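Local coordinates for protein serine hydrolase CCSP0084 (Cycloclasticus sp. P1, PDB 4I3F) that is a serine hydrolase of the alpha/beta hydrolase fold, probably an esterase related to meta-cleavage product hydrolases that split carbon-carbon bonds in aromatic breakdown, at residues S61-A66 with W280-K285; L67-E72 with F289-K294; L231-L236 with I263-N268. One frame throughout, in Å; residues are numbered along the deposited sequence. Where two conformers were deposited one is given.

Contact 1 of 3, residues S61-A66 with W280-K285; sequences SNWQYA and WVQIEK
Gln282 reaches from the short helix 281-284 to the backbone carbonyl of Asn62 in helix 59-63. Its CB leads toward segment 61-66 and packs on Phe289 of the next helix. CG, set between the backbone N and the carbonyl carbon (chi1 89°), lies 3.3 Å from Asn62 O and 4.0 Å from Trp63 CZ3. A second turn, about the CB-CG bond, brings the amide round, and Gln282 NE2 gives a nearly straight hydrogen bond of 3.0 Å to Asn62 O, with an N-H...O angle of 164°. The carbonyl oxygen lies in the amide plane of Gln282, which favours this turn of the amide.

Beside this polar link, Ile283 CD1 comes to the edge of the Tyr65 ring, 3.5 Å from Tyr65 CD1, while a cation-pi contact with Lys286 also engages the ring. Asn62 has other work for its side chain: Asn62 OD1 accepts from Asn124 ND2 and Gly52 N.

Trp63 packs on Val122 and Asn124 of strand 119-124, near Gly123, Ser125 and Gly127, which fit the GxSxG nucleophile elbow characteristic of alpha/beta hydrolases and probably form it.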
# COMPACT_ATOMS: atom_id res chain seq x y z
N SER A 61 -5.88 -5.54 -7.04
CA SER A 61 -4.69 -5.76 -7.87
C SER A 61 -3.48 -6.06 -6.99
O SER A 61 -2.59 -6.82 -7.37
CB SER A 61 -4.40 -4.57 -8.81
OG SER A 61 -4.03 -3.42 -8.07
N ASN A 62 -3.47 -5.47 -5.80
CA ASN A 62 -2.41 -5.70 -4.82
C ASN A 62 -2.63 -6.97 -4.02
O ASN A 62 -1.70 -7.75 -3.82
CB ASN A 62 -2.34 -4.54 -3.83
CG ASN A 62 -1.54 -3.38 -4.34
OD1 ASN A 62 -0.66 -2.86 -3.65
ND2 ASN A 62 -1.85 -2.94 -5.56
N TRP A 63 -3.86 -7.17 -3.54
CA TRP A 63 -4.09 -8.13 -2.46
C TRP A 63 -4.87 -9.38 -2.83
O TRP A 63 -5.22 -10.17 -1.95
CB TRP A 63 -4.74 -7.42 -1.25
CG TRP A 63 -3.97 -6.22 -0.76
CD1 TRP A 63 -4.42 -4.93 -0.69
CD2 TRP A 63 -2.61 -6.20 -0.30
NE1 TRP A 63 -3.42 -4.11 -0.20
CE2 TRP A 63 -2.31 -4.86 0.04
CE3 TRP A 63 -1.63 -7.18 -0.14
CZ2 TRP A 63 -1.05 -4.48 0.54
CZ3 TRP A 63 -0.38 -6.80 0.35
CH2 TRP A 63 -0.10 -5.46 0.68
N GLN A 64 -5.12 -9.61 -4.12
CA GLN A 64 -5.95 -10.75 -4.50
C GLN A 64 -5.37 -12.11 -4.13
O GLN A 64 -6.09 -13.10 -4.05
CB GLN A 64 -6.29 -10.72 -6.00
CG GLN A 64 -5.10 -10.90 -6.91
CD GLN A 64 -5.52 -11.31 -8.32
OE1 GLN A 64 -6.26 -12.28 -8.49
NE2 GLN A 64 -5.07 -10.56 -9.32
N TYR A 65 -4.06 -12.17 -3.90
CA TYR A 65 -3.44 -13.44 -3.51
C TYR A 65 -3.34 -13.60 -2.00
O TYR A 65 -3.40 -14.72 -1.47
CB TYR A 65 -2.05 -13.55 -4.13
CG TYR A 65 -2.10 -13.49 -5.63
CD1 TYR A 65 -1.67 -12.36 -6.31
CD2 TYR A 65 -2.62 -14.55 -6.35
CE1 TYR A 65 -1.73 -12.30 -7.68
CE2 TYR A 65 -2.69 -14.50 -7.73
CZ TYR A 65 -2.24 -13.37 -8.39
OH TYR A 65 -2.31 -13.33 -9.76
N ALA A 66 -3.17 -12.48 -1.32
CA ALA A 66 -3.01 -12.47 0.13
C ALA A 66 -4.35 -12.68 0.84
O ALA A 66 -4.40 -13.34 1.88
CB ALA A 66 -2.39 -11.17 0.57
N TRP A 280 6.82 -5.36 -5.88
CA TRP A 280 5.64 -6.15 -5.52
C TRP A 280 6.03 -7.49 -4.91
O TRP A 280 5.86 -8.54 -5.56
CB TRP A 280 4.77 -6.41 -6.75
CG TRP A 280 3.96 -5.23 -7.19
CD1 TRP A 280 3.69 -4.09 -6.47
CD2 TRP A 280 3.31 -5.06 -8.46
NE1 TRP A 280 2.92 -3.24 -7.22
CE2 TRP A 280 2.67 -3.81 -8.44
CE3 TRP A 280 3.21 -5.85 -9.61
CZ2 TRP A 280 1.94 -3.33 -9.53
CZ3 TRP A 280 2.48 -5.37 -10.69
CH2 TRP A 280 1.85 -4.12 -10.64
N VAL A 281 6.55 -7.46 -3.68
CA VAL A 281 7.00 -8.66 -2.97
C VAL A 281 5.87 -9.68 -2.87
O VAL A 281 6.09 -10.88 -2.99
CB VAL A 281 7.48 -8.32 -1.54
CG1 VAL A 281 7.94 -9.57 -0.82
CG2 VAL A 281 8.62 -7.30 -1.57
N GLN A 282 4.65 -9.18 -2.67
CA GLN A 282 3.48 -10.04 -2.46
C GLN A 282 3.03 -10.78 -3.71
O GLN A 282 2.28 -11.76 -3.62
CB GLN A 282 2.33 -9.23 -1.84
CG GLN A 282 1.37 -8.56 -2.84
CD GLN A 282 1.93 -7.31 -3.53
OE1 GLN A 282 3.12 -7.03 -3.49
NE2 GLN A 282 1.03 -6.56 -4.17
N ILE A 283 3.46 -10.30 -4.88
CA ILE A 283 3.17 -10.98 -6.14
C ILE A 283 4.35 -11.85 -6.56
O ILE A 283 4.16 -12.97 -7.04
CB ILE A 283 2.87 -9.98 -7.29
CG1 ILE A 283 1.80 -8.97 -6.89
CG2 ILE A 283 2.47 -10.73 -8.57
CD1 ILE A 283 0.47 -9.59 -6.57
N GLU A 284 5.56 -11.34 -6.39
CA GLU A 284 6.75 -12.08 -6.82
C GLU A 284 6.95 -13.32 -5.97
O GLU A 284 7.22 -14.40 -6.49
CB GLU A 284 8.00 -11.19 -6.74
CG GLU A 284 9.26 -11.81 -7.36
CD GLU A 284 9.85 -10.93 -8.45
OE1 GLU A 284 9.73 -9.69 -8.33
OE2 GLU A 284 10.42 -11.47 -9.41
N LYS A 285 6.83 -13.14 -4.66
CA LYS A 285 7.01 -14.22 -3.68
C LYS A 285 5.70 -14.43 -2.94
O LYS A 285 5.65 -14.24 -1.72
CB LYS A 285 8.06 -13.83 -2.64
CG LYS A 285 9.28 -13.08 -3.17
CD LYS A 285 10.27 -14.02 -3.83
CE LYS A 285 11.58 -13.31 -4.16
NZ LYS A 285 12.59 -14.26 -4.73

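Contact 2 of 3, residues L67-E72 with F289-K294; sequences LPFLAE and FNNLTK
The Phe69 ring leans on helix 286-298, against Asn290, Asn291 and Lys294, with Phe69 CE2 3.3 Å from the backbone Asn290 O. This is helix packing on one flank of the alpha/beta hydrolase fold, where the short helix 66-70 meets the C-terminal helix beside the central sheet. With CG anti to the backbone N (chi1 -179°), the Phe69 ring is carried out toward its neighbour. Phe69 CD2 sits 3.6 Å from Asn290 CB, and the ring and the Asn290 amide are nearly parallel, 16° apart, as the two side chains run past each other in opposite directions. The Asn291 amide is turned steeply against the same ring, at 70°; its OD1 comes 3.3 Å from Phe69 CZ, while its ND2 bonds back to Lys287 O.

The Lys294 and Phe69 side chains cross at about a right angle, Lys294 CD lying 3.6 Å from Phe69 CE2. Beyond that the lysine chain bends, and its ammonium group forms a salt bridge with Asp298. Leu70 works deeper, between the helix and the sheet: its side chain touches Ile47, Leu49 and Cys76, and Leu70 CD2 meets Lys294 CB at 3.8 Å. Within the C-terminal helix, Thr293 OG1 donates to Phe289 O over 2.9 Å and lies over the centre of the Phe289 ring, 3.4 Å above its plane.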
# COMPACT_ATOMS: atom_id res chain seq x y z
N LEU A 67 -5.41 -12.11 0.28
CA LEU A 67 -6.73 -12.15 0.91
C LEU A 67 -7.26 -13.56 1.20
O LEU A 67 -7.64 -13.83 2.34
CB LEU A 67 -7.77 -11.34 0.11
CG LEU A 67 -7.68 -9.82 0.11
CD1 LEU A 67 -8.78 -9.25 -0.76
CD2 LEU A 67 -7.77 -9.26 1.51
N PRO A 68 -7.31 -14.45 0.19
CA PRO A 68 -7.85 -15.78 0.47
C PRO A 68 -7.01 -16.52 1.49
O PRO A 68 -7.55 -17.28 2.30
CB PRO A 68 -7.73 -16.51 -0.88
CG PRO A 68 -7.67 -15.44 -1.89
CD PRO A 68 -6.92 -14.32 -1.23
N PHE A 69 -5.70 -16.31 1.45
CA PHE A 69 -4.80 -17.01 2.36
C PHE A 69 -5.01 -16.53 3.79
O PHE A 69 -5.21 -17.35 4.70
CB PHE A 69 -3.34 -16.80 1.95
CG PHE A 69 -2.37 -17.50 2.84
CD1 PHE A 69 -2.17 -18.87 2.74
CD2 PHE A 69 -1.65 -16.80 3.80
CE1 PHE A 69 -1.28 -19.52 3.56
CE2 PHE A 69 -0.76 -17.45 4.63
CZ PHE A 69 -0.56 -18.81 4.51
N LEU A 70 -4.97 -15.21 3.99
CA LEU A 70 -5.10 -14.64 5.33
C LEU A 70 -6.51 -14.84 5.89
O LEU A 70 -6.69 -14.99 7.10
CB LEU A 70 -4.73 -13.16 5.32
CG LEU A 70 -3.26 -12.85 5.01
CD1 LEU A 70 -3.09 -11.37 4.74
CD2 LEU A 70 -2.39 -13.26 6.18
N ALA A 71 -7.50 -14.88 5.00
CA ALA A 71 -8.89 -15.03 5.44
C ALA A 71 -9.20 -16.37 6.11
O ALA A 71 -10.26 -16.51 6.72
CB ALA A 71 -9.85 -14.77 4.30
N GLU A 72 -8.32 -17.36 5.98
CA GLU A 72 -8.49 -18.64 6.67
C GLU A 72 -8.48 -18.43 8.18
O GLU A 72 -9.01 -19.24 8.93
CB GLU A 72 -7.37 -19.61 6.29
CG GLU A 72 -7.31 -20.00 4.81
CD GLU A 72 -6.10 -20.87 4.49
OE1 GLU A 72 -5.35 -21.20 5.43
OE2 GLU A 72 -5.91 -21.23 3.31
N PHE A 289 5.78 -14.43 1.09
CA PHE A 289 5.25 -13.22 1.69
C PHE A 289 4.00 -13.53 2.52
O PHE A 289 3.87 -13.06 3.66
CB PHE A 289 4.94 -12.17 0.63
CG PHE A 289 4.29 -10.93 1.19
CD1 PHE A 289 5.06 -9.90 1.73
CD2 PHE A 289 2.90 -10.82 1.21
CE1 PHE A 289 4.45 -8.77 2.27
CE2 PHE A 289 2.29 -9.69 1.75
CZ PHE A 289 3.06 -8.67 2.28
N ASN A 290 3.08 -14.30 1.94
CA ASN A 290 1.83 -14.66 2.61
C ASN A 290 2.10 -15.38 3.92
O ASN A 290 1.54 -15.05 4.97
CB ASN A 290 0.97 -15.53 1.69
CG ASN A 290 0.28 -14.74 0.60
OD1 ASN A 290 0.38 -13.51 0.55
ND2 ASN A 290 -0.42 -15.44 -0.28
N ASN A 291 2.99 -16.36 3.86
CA ASN A 291 3.35 -17.07 5.08
C ASN A 291 4.11 -16.22 6.10
O ASN A 291 3.79 -16.27 7.29
CB ASN A 291 4.07 -18.37 4.76
CG ASN A 291 3.11 -19.45 4.27
OD1 ASN A 291 2.39 -20.06 5.06
ND2 ASN A 291 3.08 -19.67 2.97
N LEU A 292 5.08 -15.42 5.67
CA LEU A 292 5.80 -14.55 6.62
C LEU A 292 4.85 -13.60 7.33
O LEU A 292 4.92 -13.43 8.55
CB LEU A 292 6.91 -13.76 5.90
CG LEU A 292 7.81 -12.95 6.82
CD1 LEU A 292 8.67 -13.88 7.66
CD2 LEU A 292 8.67 -12.01 6.00
N THR A 293 3.95 -13.00 6.55
CA THR A 293 2.96 -12.06 7.07
C THR A 293 2.01 -12.73 8.06
O THR A 293 1.80 -12.21 9.17
CB THR A 293 2.19 -11.41 5.91
OG1 THR A 293 3.11 -10.64 5.11
CG2 THR A 293 1.07 -10.49 6.42
N LYS A 294 1.45 -13.87 7.67
CA LYS A 294 0.53 -14.60 8.53
C LYS A 294 1.20 -15.03 9.82
O LYS A 294 0.67 -14.82 10.92
CB LYS A 294 -0.04 -15.82 7.81
CG LYS A 294 -1.02 -16.60 8.67
CD LYS A 294 -1.32 -17.99 8.11
CE LYS A 294 -2.29 -18.77 8.99
NZ LYS A 294 -1.64 -19.41 10.17

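Contact 3 of 3, residues L231-L236 with I263-N268; sequences LSDDEL and IDRIPN
Leu236 and Ile266 make the tight, buried side of this contact, and Asp233 with Arg265 the solvent side. Leu236 points toward segment 263-268 and divides its two methyls: Leu236 CD2 packs on Ile266 CD1 at 3.9 Å, while Leu236 CD1 rests on the aliphatic part of Arg265, 3.9 Å from its CD. The backbones are close here, and Pro267 joins in, its CD lying 3.7 Å from Leu236 O. Further in, Ile266 reaches Leu132 of helix 126-137 and Met243 of strand 243-248, and Leu236 also touches Tyr261 and Leu262, so this half belongs to the hydrophobic layer between helices and sheet.

Toward the surface the packing gives way to charge. The Arg265 chain runs extended from CG to NE, and Arg265 NE donates to Asp233 OD1 at 2.9 Å in a salt bridge that is clearly bent, with an N-H...O angle of 138°. The oxygen lies near the guanidinium plane, at its edge, but the nitrogen comes from well above the carboxylate plane. A water accepts from Arg265 NH2; its approach to Asp233 OD2 is unusually short and so doubtful as a bond. Arg265 NH1 turns back to Tyr261 O, and Asp264 OD2 lies near Arg265 NH1 as a long salt bridge, well out of the guanidinium plane.

Asp233 is the first residue of its helix, after the N-cap Ser232. Glu235 N donates to Ser232 OG at 3.2 Å, and Ser232 N returns a bond to Glu235 OE1 at 2.9 Å: a classic capping box. Here it starts helix 233-237, which is joined through a salt bridge and a leucine to helix 257-265, the crossover helix between parallel strands 243-248 and 269-274 of the alpha/beta hydrolase sheet.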
# COMPACT_ATOMS: atom_id res chain seq x y z
N LEU A 231 8.29 10.90 8.31
CA LEU A 231 8.05 11.27 9.70
C LEU A 231 9.38 11.62 10.33
O LEU A 231 10.43 11.14 9.87
CB LEU A 231 7.40 10.13 10.47
CG LEU A 231 5.95 9.81 10.12
CD1 LEU A 231 5.53 8.48 10.72
CD2 LEU A 231 5.03 10.93 10.59
N SER A 232 9.34 12.46 11.36
CA SER A 232 10.54 12.87 12.09
C SER A 232 11.09 11.72 12.91
O SER A 232 10.39 10.72 13.12
CB SER A 232 10.23 14.05 13.00
OG SER A 232 9.43 13.66 14.10
N ASP A 233 12.33 11.82 13.36
CA ASP A 233 12.90 10.75 14.16
C ASP A 233 12.10 10.53 15.44
O ASP A 233 11.84 9.39 15.83
CB ASP A 233 14.37 11.01 14.50
CG ASP A 233 15.28 10.93 13.29
OD1 ASP A 233 14.81 10.48 12.22
OD2 ASP A 233 16.47 11.30 13.41
N ASP A 234 11.69 11.63 16.08
CA ASP A 234 10.90 11.54 17.31
C ASP A 234 9.60 10.78 17.06
O ASP A 234 9.23 9.91 17.84
CB ASP A 234 10.62 12.93 17.89
CG ASP A 234 11.84 13.52 18.59
OD1 ASP A 234 12.79 12.77 18.88
OD2 ASP A 234 11.83 14.75 18.86
N GLU A 235 8.90 11.12 15.97
CA GLU A 235 7.67 10.43 15.59
C GLU A 235 7.91 8.93 15.39
O GLU A 235 7.17 8.10 15.91
CB GLU A 235 7.07 11.05 14.33
CG GLU A 235 6.41 12.40 14.59
CD GLU A 235 5.98 13.11 13.32
OE1 GLU A 235 6.69 13.00 12.30
OE2 GLU A 235 4.92 13.77 13.34
N LEU A 236 8.94 8.60 14.62
CA LEU A 236 9.27 7.20 14.37
C LEU A 236 9.68 6.49 15.66
O LEU A 236 9.28 5.34 15.87
CB LEU A 236 10.38 7.08 13.33
CG LEU A 236 10.00 7.49 11.91
CD1 LEU A 236 11.25 7.61 11.04
CD2 LEU A 236 9.04 6.47 11.32
N ILE A 263 13.92 0.72 10.22
CA ILE A 263 14.20 -0.17 11.35
C ILE A 263 15.25 0.40 12.31
O ILE A 263 15.31 0.00 13.48
CB ILE A 263 14.47 -1.65 10.94
CG1 ILE A 263 15.80 -1.83 10.21
CG2 ILE A 263 13.32 -2.21 10.10
CD1 ILE A 263 16.87 -2.42 11.08
N ASP A 264 16.05 1.37 11.86
CA ASP A 264 17.01 2.02 12.74
C ASP A 264 16.31 2.96 13.72
O ASP A 264 16.88 3.34 14.74
CB ASP A 264 18.05 2.82 11.94
CG ASP A 264 19.25 3.23 12.77
OD1 ASP A 264 19.86 2.36 13.43
OD2 ASP A 264 19.60 4.43 12.76
N ARG A 265 15.06 3.31 13.41
CA ARG A 265 14.36 4.36 14.16
C ARG A 265 13.09 3.91 14.87
O ARG A 265 12.67 4.54 15.84
CB ARG A 265 14.04 5.53 13.24
CG ARG A 265 15.25 6.37 12.94
CD ARG A 265 15.04 7.24 11.72
NE ARG A 265 16.21 8.07 11.48
CZ ARG A 265 17.29 7.66 10.83
NH1 ARG A 265 17.34 6.43 10.34
NH2 ARG A 265 18.31 8.49 10.65
N ILE A 266 12.46 2.85 14.38
CA ILE A 266 11.24 2.32 14.98
C ILE A 266 11.61 1.21 15.97
O ILE A 266 12.19 0.21 15.58
CB ILE A 266 10.29 1.81 13.87
CG1 ILE A 266 9.94 2.97 12.93
CG2 ILE A 266 9.02 1.18 14.47
CD1 ILE A 266 9.11 2.55 11.71
N PRO A 267 11.28 1.39 17.25
CA PRO A 267 11.84 0.50 18.28
C PRO A 267 11.50 -0.98 18.12
O PRO A 267 12.41 -1.81 18.26
CB PRO A 267 11.25 1.05 19.59
CG PRO A 267 10.15 1.96 19.20
CD PRO A 267 10.50 2.49 17.85
N ASN A 268 10.25 -1.32 17.84
CA ASN A 268 9.86 -2.73 17.82
C ASN A 268 9.67 -3.32 16.44
O ASN A 268 8.85 -4.20 16.23
CB ASN A 268 8.60 -2.93 18.68
CG ASN A 268 8.83 -2.57 20.12
OD1 ASN A 268 9.76 -3.09 20.75
ND2 ASN A 268 8.02 -1.66 20.66
O HOH W 1 17.87 11.20 11.30

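In the fold
From the N terminus, the chain passes strand 46-50 and enters helices 59-63 and 66-70, which supply the first halves of contacts 1 and 2. Their partners come more than 200 residues later, in helices 281-284 and 286-298, so the two long loops cross, their segments alternating. These contacts touch, for instance through Ala66 and Asn290, and together bind the early helices to the C-terminal end on one flank of the sheet. Contact 3 closes a much shorter loop, through strand 243-248, lying within both long ones in sequence. In space it stands apart, its centre about 27 Å from either of the others, tying helix 233-237 to helix 257-265.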